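PDB 3HZ8: Thiol:disulfide interchange protein DsbA from Neisseria meningitidis MC58, which probably catalyses the formation of disulfide bonds in periplasmic proteins, as a thioredoxin-family thiol-disulfide oxidoreductase of the DsbA type. Local coordinates for residues A[64-67]-A[68-72]; A[93-96]-A[97-101]; A[110-113]-A[114-117]. The protein carries 1 engineered substitution. One frame throughout, in Å; residues are numbered along the deposited sequence.

Interaction 1: residues A[64-67]-A[68-72]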
ATOM      1  N   VAL A  64      -6.599  -2.781  -3.361  1.00  6.70           N
ATOM      2  CA  VAL A  64      -7.366  -3.977  -3.731  1.00  7.35           C
ATOM      3  C   VAL A  64      -8.424  -3.654  -4.794  1.00  7.37           C
ATOM      4  O   VAL A  64      -8.884  -2.511  -4.906  1.00  6.98           O
ATOM      5  CB  VAL A  64      -8.044  -4.675  -2.506  1.00  7.16           C
ATOM      6  CG1 VAL A  64      -6.982  -5.274  -1.583  1.00  8.45           C
ATOM      7  CG2 VAL A  64      -9.009  -3.741  -1.758  1.00  8.59           C
ATOM      8  N   VAL A  65      -8.795  -4.661  -5.588  1.00  7.47           N
ATOM      9  CA  VAL A  65      -9.902  -4.513  -6.540  1.00  7.75           C
ATOM     10  C   VAL A  65     -10.843  -5.697  -6.331  1.00  7.95           C
ATOM     11  O   VAL A  65     -10.522  -6.830  -6.700  1.00  8.72           O
ATOM     12  CB  VAL A  65      -9.414  -4.416  -8.010  1.00  8.22           C
ATOM     13  CG1 VAL A  65     -10.604  -4.311  -8.973  1.00  7.85           C
ATOM     14  CG2 VAL A  65      -8.445  -3.248  -8.175  1.00  7.78           C
ATOM     15  N   TRP A  66     -11.989  -5.422  -5.706  1.00  8.39           N
ATOM     16  CA  TRP A  66     -12.936  -6.459  -5.292  1.00  8.42           C
ATOM     17  C   TRP A  66     -14.219  -6.433  -6.125  1.00  8.65           C
ATOM     18  O   TRP A  66     -15.067  -7.305  -5.988  1.00 10.02           O
ATOM     19  CB  TRP A  66     -13.281  -6.271  -3.811  1.00  8.30           C
ATOM     20  CG  TRP A  66     -12.185  -6.706  -2.884  1.00  7.44           C
ATOM     21  CD1 TRP A  66     -11.223  -7.648  -3.133  1.00  8.61           C
ATOM     22  CD2 TRP A  66     -11.955  -6.247  -1.545  1.00  6.34           C
ATOM     23  NE1 TRP A  66     -10.403  -7.795  -2.035  1.00  8.77           N
ATOM     24  CE2 TRP A  66     -10.826  -6.945  -1.048  1.00  6.45           C
ATOM     25  CE3 TRP A  66     -12.575  -5.292  -0.731  1.00  6.48           C
ATOM     26  CZ2 TRP A  66     -10.327  -6.737   0.239  1.00  6.63           C
ATOM     27  CZ3 TRP A  66     -12.090  -5.102   0.560  1.00  7.68           C
ATOM     28  CH2 TRP A  66     -10.970  -5.823   1.031  1.00  7.38           C
ATOM     29  N   GLN A  67     -14.351  -5.417  -6.968  1.00  8.23           N
ATOM     30  CA  GLN A  67     -15.475  -5.306  -7.901  1.00  8.42           C
ATOM     31  C   GLN A  67     -15.067  -4.357  -9.022  1.00  8.52           C
ATOM     32  O   GLN A  67     -14.132  -3.566  -8.857  1.00  8.45           O
ATOM     33  CB  GLN A  67     -16.757  -4.830  -7.186  1.00  8.09           C
ATOM     34  CG  GLN A  67     -16.645  -3.452  -6.505  1.00  7.43           C
ATOM     35  CD  GLN A  67     -17.880  -3.038  -5.717  1.00  8.77           C
ATOM     36  OE1 GLN A  67     -18.789  -3.846  -5.482  1.00  8.91           O
ATOM     37  NE2 GLN A  67     -17.909  -1.770  -5.293  1.00  8.48           N
ATOM     38  N   LYS A  68     -15.751  -4.415 -10.170  1.00  9.57           N
ATOM     39  CA  LYS A  68     -15.300  -3.623 -11.325  1.00 10.28           C
ATOM     40  C   LYS A  68     -15.299  -2.122 -11.032  1.00  9.95           C
ATOM     41  O   LYS A  68     -14.485  -1.385 -11.571  1.00  9.92           O
ATOM     42  CB  LYS A  68     -16.115  -3.926 -12.586  1.00 11.37           C
ATOM     43  CG  LYS A  68     -17.533  -3.377 -12.565  1.00 12.09           C
ATOM     44  CD  LYS A  68     -18.295  -3.691 -13.869  1.00 12.58           C
ATOM     45  CE  LYS A  68     -19.718  -3.131 -13.854  1.00 14.84           C
ATOM     46  NZ  LYS A  68     -20.325  -2.936 -15.229  1.00 19.40           N
ATOM     47  N   GLU A  69     -16.210  -1.686 -10.161  1.00  9.83           N
ATOM     48  CA  GLU A  69     -16.321  -0.273  -9.818  1.00  9.99           C
ATOM     49  C   GLU A  69     -15.108   0.229  -9.039  1.00  9.32           C
ATOM     50  O   GLU A  69     -14.879   1.431  -8.948  1.00 10.03           O
ATOM     51  CB  GLU A  69     -17.588  -0.031  -9.000  1.00 10.55           C
ATOM     52  CG  GLU A  69     -18.879  -0.225  -9.781  1.00 11.45           C
ATOM     53  CD  GLU A  69     -19.390  -1.665  -9.766  1.00 12.18           C
ATOM     54  OE1 GLU A  69     -18.695  -2.572  -9.244  1.00 10.40           O
ATOM     55  OE2 GLU A  69     -20.506  -1.895 -10.280  1.00 14.26           O
ATOM     56  N   MET A  70     -14.342  -0.702  -8.485  1.00  8.59           N
ATOM     57  CA  MET A  70     -13.202  -0.365  -7.622  1.00  8.11           C
ATOM     58  C   MET A  70     -11.918  -0.102  -8.411  1.00  8.46           C
ATOM     59  O   MET A  70     -10.958   0.440  -7.864  1.00  7.22           O
ATOM     60  CB  MET A  70     -13.005  -1.465  -6.567  1.00  7.86           C
ATOM     61  CG  MET A  70     -12.111  -1.093  -5.385  1.00  7.83           C
ATOM     62  SD  MET A  70     -12.038  -2.363  -4.095  1.00  7.32           S
ATOM     63  CE  MET A  70     -13.726  -2.316  -3.434  1.00  8.26           C
ATOM     64  N   LEU A  71     -11.916  -0.475  -9.691  1.00  8.31           N
ATOM     65  CA  LEU A  71     -10.752  -0.251 -10.547  0.50  8.55           C
ATOM     66  C   LEU A  71     -10.364   1.226 -10.618  1.00  8.95           C
ATOM     67  O   LEU A  71      -9.195   1.543 -10.675  1.00  9.90           O
ATOM     68  CB  LEU A  71     -10.962  -0.841 -11.953  0.50  8.79           C
ATOM     69  CG  LEU A  71      -9.718  -0.966 -12.843  0.50  8.68           C
ATOM     70  CD1 LEU A  71      -8.679  -1.883 -12.221  0.50  8.08           C
ATOM     71  CD2 LEU A  71     -10.101  -1.457 -14.234  0.50  9.02           C
ATOM     72  N   THR A  72     -11.357   2.118 -10.596  1.00  9.02           N
ATOM     73  CA  THR A  72     -11.086   3.563 -10.617  1.00  9.67           C
ATOM     74  C   THR A  72     -10.249   4.012  -9.413  1.00  8.87           C
ATOM     75  O   THR A  72      -9.338   4.845  -9.540  1.00  8.79           O
ATOM     76  CB  THR A  72     -12.405   4.368 -10.710  1.00 10.32           C
ATOM     77  OG1 THR A  72     -13.052   4.067 -11.958  1.00 13.34           O
ATOM     78  CG2 THR A  72     -12.142   5.892 -10.612  1.00 11.34           C
TER

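Interaction 2: residues A[93-96]-A[97-101]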
ATOM      1  N   SER A  93      -3.182  11.153   2.654  1.00 17.66           N
ATOM      2  CA  SER A  93      -3.877  11.885   3.700  1.00 18.71           C
ATOM      3  C   SER A  93      -5.128  12.570   3.152  1.00 18.14           C
ATOM      4  O   SER A  93      -6.210  12.384   3.701  1.00 18.10           O
ATOM      5  CB  SER A  93      -2.955  12.925   4.338  1.00 19.12           C
ATOM      6  OG  SER A  93      -3.630  13.577   5.396  1.00 22.80           O
ATOM      7  N   HIS A  94      -4.953  13.333   2.069  1.00 17.96           N
ATOM      8  CA  HIS A  94      -6.054  14.045   1.397  1.00 17.94           C
ATOM      9  C   HIS A  94      -7.136  13.080   0.888  1.00 17.01           C
ATOM     10  O   HIS A  94      -8.323  13.316   1.056  1.00 16.16           O
ATOM     11  CB  HIS A  94      -5.512  14.917   0.250  1.00 18.71           C
ATOM     12  CG  HIS A  94      -5.154  16.311   0.662  1.00 21.21           C
ATOM     13  ND1 HIS A  94      -5.444  17.419  -0.109  1.00 23.55           N
ATOM     14  CD2 HIS A  94      -4.555  16.776   1.781  1.00 23.27           C
ATOM     15  CE1 HIS A  94      -5.026  18.505   0.517  1.00 24.38           C
ATOM     16  NE2 HIS A  94      -4.482  18.142   1.667  1.00 24.49           N
ATOM     17  N   ILE A  95      -6.718  11.972   0.291  1.00 15.83           N
ATOM     18  CA  ILE A  95      -7.675  11.031  -0.301  1.00 15.41           C
ATOM     19  C   ILE A  95      -8.462  10.250   0.741  1.00 15.38           C
ATOM     20  O   ILE A  95      -9.672  10.079   0.615  1.00 15.27           O
ATOM     21  CB  ILE A  95      -6.976  10.081  -1.291  1.00 15.03           C
ATOM     22  CG1 ILE A  95      -6.401  10.884  -2.460  1.00 15.73           C
ATOM     23  CG2 ILE A  95      -7.950   9.029  -1.833  1.00 13.91           C
ATOM     24  CD1 ILE A  95      -5.292  10.200  -3.202  1.00 14.32           C
ATOM     25  N   PHE A  96      -7.773   9.754   1.768  1.00 14.74           N
ATOM     26  CA  PHE A  96      -8.479   9.095   2.853  1.00 14.74           C
ATOM     27  C   PHE A  96      -9.498  10.027   3.499  1.00 15.33           C
ATOM     28  O   PHE A  96     -10.598   9.594   3.795  1.00 15.17           O
ATOM     29  CB  PHE A  96      -7.528   8.565   3.931  1.00 13.97           C
ATOM     30  CG  PHE A  96      -6.927   7.223   3.614  1.00 12.79           C
ATOM     31  CD1 PHE A  96      -7.726   6.098   3.411  1.00 11.41           C
ATOM     32  CD2 PHE A  96      -5.559   7.087   3.538  1.00 12.86           C
ATOM     33  CE1 PHE A  96      -7.140   4.867   3.145  1.00 10.89           C
ATOM     34  CE2 PHE A  96      -4.973   5.859   3.259  1.00 11.37           C
ATOM     35  CZ  PHE A  96      -5.769   4.756   3.060  1.00 10.86           C
ATOM     36  N   ASP A  97      -9.124  11.292   3.714  1.00 16.41           N
ATOM     37  CA  ASP A  97     -10.066  12.259   4.298  1.00 17.83           C
ATOM     38  C   ASP A  97     -11.293  12.426   3.394  1.00 17.40           C
ATOM     39  O   ASP A  97     -12.427  12.262   3.838  1.00 18.14           O
ATOM     40  CB  ASP A  97      -9.423  13.620   4.587  1.00 18.60           C
ATOM     41  CG  ASP A  97     -10.373  14.544   5.326  1.00 20.41           C
ATOM     42  OD1 ASP A  97     -10.995  15.406   4.674  1.00 25.61           O
ATOM     43  OD2 ASP A  97     -10.548  14.366   6.546  1.00 24.08           O
ATOM     44  N   ALA A  98     -11.051  12.704   2.116  1.00 17.28           N
ATOM     45  CA  ALA A  98     -12.132  12.856   1.137  1.00 17.44           C
ATOM     46  C   ALA A  98     -13.105  11.672   1.105  1.00 17.64           C
ATOM     47  O   ALA A  98     -14.317  11.862   1.093  1.00 17.98           O
ATOM     48  CB  ALA A  98     -11.555  13.091  -0.234  1.00 17.33           C
ATOM     49  N   MET A  99     -12.569  10.447   1.097  1.00 17.65           N
ATOM     50  CA  MET A  99     -13.389   9.237   1.030  0.50 17.88           C
ATOM     51  C   MET A  99     -14.017   8.872   2.371  1.00 18.54           C
ATOM     52  O   MET A  99     -15.218   8.686   2.470  1.00 19.26           O
ATOM     53  CB  MET A  99     -12.554   8.052   0.533  0.50 17.48           C
ATOM     54  CG  MET A  99     -12.188   8.106  -0.940  0.50 16.08           C
ATOM     55  SD  MET A  99     -13.510   7.526  -2.030  0.50 12.66           S
ATOM     56  CE  MET A  99     -13.548   5.782  -1.628  0.50 13.02           C
ATOM     57  N   VAL A 100     -13.176   8.757   3.394  1.00 19.38           N
ATOM     58  CA  VAL A 100     -13.617   8.276   4.698  1.00 20.55           C
ATOM     59  C   VAL A 100     -14.393   9.348   5.473  1.00 21.29           C
ATOM     60  O   VAL A 100     -15.495   9.085   5.955  1.00 22.12           O
ATOM     61  CB  VAL A 100     -12.424   7.689   5.500  1.00 20.36           C
ATOM     62  CG1 VAL A 100     -12.777   7.462   6.970  1.00 20.86           C
ATOM     63  CG2 VAL A 100     -11.962   6.380   4.846  1.00 20.18           C
ATOM     64  N   ASN A 101     -13.839  10.557   5.552  1.00 22.02           N
ATOM     65  CA  ASN A 101     -14.478  11.649   6.295  1.00 22.56           C
ATOM     66  C   ASN A 101     -15.514  12.449   5.491  1.00 22.66           C
ATOM     67  O   ASN A 101     -16.642  12.622   5.949  1.00 23.32           O
ATOM     68  CB  ASN A 101     -13.416  12.552   6.941  1.00 22.83           C
ATOM     69  CG  ASN A 101     -12.518  11.790   7.913  1.00 23.20           C
ATOM     70  OD1 ASN A 101     -12.977  10.903   8.629  1.00 24.97           O
ATOM     71  ND2 ASN A 101     -11.232  12.133   7.935  1.00 25.66           N
TER

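Interaction 3: residues A[110-113]-A[114-117]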
ATOM      1  N   GLU A 110     -15.795  11.106 -13.131  1.00 15.13           N
ATOM      2  CA  GLU A 110     -16.190  12.514 -13.305  1.00 16.01           C
ATOM      3  C   GLU A 110     -15.963  13.335 -12.045  1.00 15.39           C
ATOM      4  O   GLU A 110     -15.549  14.499 -12.110  1.00 17.19           O
ATOM      5  CB  GLU A 110     -17.648  12.637 -13.727  1.00 16.89           C
ATOM      6  CG  GLU A 110     -17.898  12.199 -15.146  1.00 21.45           C
ATOM      7  CD  GLU A 110     -17.113  13.030 -16.136  1.00 21.09           C
ATOM      8  OE1 GLU A 110     -16.173  12.479 -16.749  1.00 28.87           O
ATOM      9  OE2 GLU A 110     -17.412  14.242 -16.279  1.00 29.90           O
ATOM     10  N   VAL A 111     -16.277  12.730 -10.907  1.00 14.37           N
ATOM     11  CA  VAL A 111     -16.046  13.335  -9.589  1.00 12.99           C
ATOM     12  C   VAL A 111     -14.547  13.407  -9.269  1.00 12.76           C
ATOM     13  O   VAL A 111     -14.039  14.441  -8.822  1.00 13.13           O
ATOM     14  CB  VAL A 111     -16.800  12.563  -8.480  1.00 13.26           C
ATOM     15  CG1 VAL A 111     -16.450  13.099  -7.097  1.00 12.58           C
ATOM     16  CG2 VAL A 111     -18.301  12.659  -8.708  1.00 12.68           C
ATOM     17  N   LEU A 112     -13.836  12.312  -9.530  1.00 11.81           N
ATOM     18  CA  LEU A 112     -12.409  12.224  -9.241  1.00 11.46           C
ATOM     19  C   LEU A 112     -11.586  13.248 -10.024  1.00 11.50           C
ATOM     20  O   LEU A 112     -10.708  13.904  -9.467  1.00 11.43           O
ATOM     21  CB  LEU A 112     -11.896  10.809  -9.522  1.00 11.00           C
ATOM     22  CG  LEU A 112     -10.382  10.640  -9.366  1.00 11.70           C
ATOM     23  CD1 LEU A 112      -9.972  10.966  -7.942  1.00 11.34           C
ATOM     24  CD2 LEU A 112      -9.975   9.231  -9.723  1.00 11.85           C
ATOM     25  N   LYS A 113     -11.866  13.381 -11.316  1.00 11.37           N
ATOM     26  CA  LYS A 113     -11.052  14.271 -12.150  1.00 11.46           C
ATOM     27  C   LYS A 113     -11.193  15.742 -11.740  1.00 10.87           C
ATOM     28  O   LYS A 113     -10.198  16.473 -11.686  1.00 10.56           O
ATOM     29  CB  LYS A 113     -11.348  14.076 -13.643  1.00 11.19           C
ATOM     30  CG  LYS A 113     -10.886  12.691 -14.151  1.00 12.33           C
ATOM     31  CD  LYS A 113     -11.135  12.494 -15.653  1.00 13.90           C
ATOM     32  CE  LYS A 113     -12.627  12.359 -15.945  1.00 19.09           C
ATOM     33  NZ  LYS A 113     -12.912  11.586 -17.204  1.00 22.45           N
ATOM     34  N   LYS A 114     -12.416  16.170 -11.435  1.00 10.72           N
ATOM     35  CA  LYS A 114     -12.656  17.525 -10.931  1.00 11.66           C
ATOM     36  C   LYS A 114     -11.931  17.737  -9.602  1.00 10.51           C
ATOM     37  O   LYS A 114     -11.254  18.746  -9.413  1.00 10.51           O
ATOM     38  CB  LYS A 114     -14.162  17.802 -10.787  1.00 11.70           C
ATOM     39  CG  LYS A 114     -14.520  19.139 -10.134  1.00 13.93           C
ATOM     40  CD  LYS A 114     -15.989  19.181  -9.710  1.00 14.93           C
ATOM     41  CE  LYS A 114     -16.367  20.504  -9.050  1.00 18.32           C
ATOM     42  NZ  LYS A 114     -15.767  20.661  -7.695  1.00 21.80           N
ATOM     43  N   TRP A 115     -12.079  16.773  -8.691  1.00 10.82           N
ATOM     44  CA  TRP A 115     -11.427  16.830  -7.381  1.00 10.19           C
ATOM     45  C   TRP A 115      -9.898  16.931  -7.516  1.00  9.58           C
ATOM     46  O   TRP A 115      -9.251  17.780  -6.877  1.00  9.08           O
ATOM     47  CB  TRP A 115     -11.836  15.609  -6.541  1.00 11.25           C
ATOM     48  CG  TRP A 115     -11.334  15.644  -5.124  1.00 11.91           C
ATOM     49  CD1 TRP A 115     -11.918  16.265  -4.061  1.00 13.36           C
ATOM     50  CD2 TRP A 115     -10.143  15.021  -4.623  1.00 11.89           C
ATOM     51  NE1 TRP A 115     -11.155  16.079  -2.929  1.00 13.53           N
ATOM     52  CE2 TRP A 115     -10.062  15.318  -3.247  1.00 12.43           C
ATOM     53  CE3 TRP A 115      -9.138  14.239  -5.205  1.00 10.02           C
ATOM     54  CZ2 TRP A 115      -9.014  14.854  -2.441  1.00 13.22           C
ATOM     55  CZ3 TRP A 115      -8.084  13.791  -4.402  1.00 11.53           C
ATOM     56  CH2 TRP A 115      -8.037  14.103  -3.040  1.00 12.28           C
ATOM     57  N   LEU A 116      -9.318  16.082  -8.359  1.00  9.52           N
ATOM     58  CA  LEU A 116      -7.869  16.100  -8.546  1.00  9.43           C
ATOM     59  C   LEU A 116      -7.394  17.458  -9.064  1.00  9.59           C
ATOM     60  O   LEU A 116      -6.391  17.993  -8.588  1.00 10.41           O
ATOM     61  CB  LEU A 116      -7.413  14.993  -9.489  1.00  9.83           C
ATOM     62  CG  LEU A 116      -7.330  13.584  -8.913  1.00  9.49           C
ATOM     63  CD1 LEU A 116      -6.949  12.612 -10.036  1.00  9.57           C
ATOM     64  CD2 LEU A 116      -6.305  13.533  -7.771  1.00 11.12           C
ATOM     65  N   GLY A 117      -8.110  18.008 -10.045  1.00  9.49           N
ATOM     66  CA  GLY A 117      -7.738  19.299 -10.605  1.00  9.72           C
ATOM     67  C   GLY A 117      -7.669  20.424  -9.589  1.00 10.10           C
ATOM     68  O   GLY A 117      -6.924  21.379  -9.783  1.00  9.66           O
TER

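Interaction 1: residues A[64-67]-A[68-72]
A type I beta turn over Gln-67 to Met-70 joins the loop that leaves strand 57-63 of the thioredoxin fold to helix 71-83, one of the helices DsbA proteins carry as an inserted domain. Met-70 N donates to Gln-67 O at 2.9 Å, coming from well above the carbonyl plane, 50° out of it. With the backbone bent this way, the Met-70 side chain runs back along the incoming loop, under Val-64, Val-65 and Trp-66. Its CG is anti to the backbone N (chi1 -165°), the chain stays extended as far as SD, and the last bond then turns to carry CE off toward Trp-66.

Met-70 SD lies 3.3 Å from Val-64 O. It also accepts a weak hydrogen bond from Trp-66 N, with 3.5 Å between Trp-66 N and Met-70 SD. The bond is fairly straight, at 152°, and gives the Trp-66 amide a soft, weak acceptor. Met-70 CE rests alongside Trp-66 CB at 4.0 Å, while Met-70 SD stands 5.2 Å from the centroid of the five-membered ring of Trp-66, an oblique Met-aromatic contact. Val-64 CG2 sits over the centre of one face of that indole, 3.6 Å above its plane. The indole NE1 is held separately, by Ile-152 O, and the Trp-66 side chain packs on Thr-147 of helix 134-149. Beyond its own turn Met-70 also reaches Phe-35, just before the CxxC pair.

On the solvent side Gln-67 and Glu-69 cross at about a right angle, their amide and carboxylate planes steeply inclined to each other. The contact is made by the aliphatic part of the glutamine, with Gln-67 CG 3.5 Å from Glu-69 OE1.

Interaction 2: residues A[93-96]-A[97-101]
Phe-96 O takes the N-H of Val-100 in a short backbone bond, 2.7 Å from Phe-96 O to Val-100 N. Val-100 CB also comes within 3.1 Å of Phe-96 O. The three preceding carbonyls, of Ser-93, His-94 and Ile-95, are bound in the same way by Asp-97, Ala-98 and Met-99; Ala-98 N reaches His-94 O at 3.0 Å. The ring of Phe-96 is swung away from these bonds: with Phe-96 CG anti to the carbonyl carbon (chi1 -83°) it leaves toward helix 37-50, and its edge near CD1 looks to Val-100 CG2, 4.5 Å from Phe-96 CD1. The side chain lies on Cys-39, Ala-40 and Glu-43 and makes an edge-to-face pair with Tyr-34.

Asp-97 occupies a different side. Its OD2 receives Asn-101 ND2 at 2.7 Å, in the amide's plane but from above the carboxylate's, and OD1 is bonded to Gln-102 NE2, so both carboxylate oxygens are engaged. Ile-95 packs inward on Leu-76 and Val-80 of helix 71-83. This is an alpha helix of the inserted DsbA helical domain that widens into a pi-type turn at 97-101, packed through Phe-96 against the helix that carries the CxxC motif of the thioredoxin fold.

Interaction 3: residues A[110-113]-A[114-117]
Two different first torsions bring Leu-112 and Leu-116 together: CG of Leu-112 stands anti to its own backbone N (chi1 175°), which sends the branch forward along the helix, whereas CG of Leu-116 is anti to the carbonyl carbon (chi1 -78°), which tips it back. The two side chains cross at a slant, with Leu-112 CD1 lodged 3.8 Å from Leu-116 CG. The same methyl of Leu-112 lies 4.3 Å from Trp-115 CE3, obliquely placed to the indole. Beneath them Leu-116 N donates to Leu-112 O at 2.8 Å, and Gly-117 N follows with Lys-113 O at 3.1 Å.

The outer side of the helix is charged. Lys-113 bends back so that NZ forms a long, weak salt bridge with Glu-110 OE1 at 3.4 Å, and Lys-114 NZ pairs with Glu-118 OE2 a turn further on. The leucines instead pack on Leu-76 of helix 71-83 and on helix 124-132, through Tyr-131, Val-127 and Leu-128. Apolar groups inward and paired charges outward make helix 109-118 a typical amphipathic helix of the DsbA helical domain.

In the fold
All three contacts belong to the way into, or the body of, the helical domain set beside the thioredoxin fold. Interactions 2 and 3 have centres about 14 Å apart and join through the indole of Trp-115, with Trp-115 CH2 3.7 Å from Ile-95 CG1 and Trp-115 CZ2 3.8 Å from Ala-98 CB. Interaction 1 meets interaction 3 where Thr-72 CG2 touches Leu-112 CD2 at 4.1 Å, but its nearest atoms stay about 8 Å from those of interaction 2. The Phe-96 side chain touches Cys-39 of the Cys-36 to Cys-39 disulfide; Trp-66 lies near the pair without touching it. Interaction 3 lies farthest out, its centre about 22 Å from the centre of the chain.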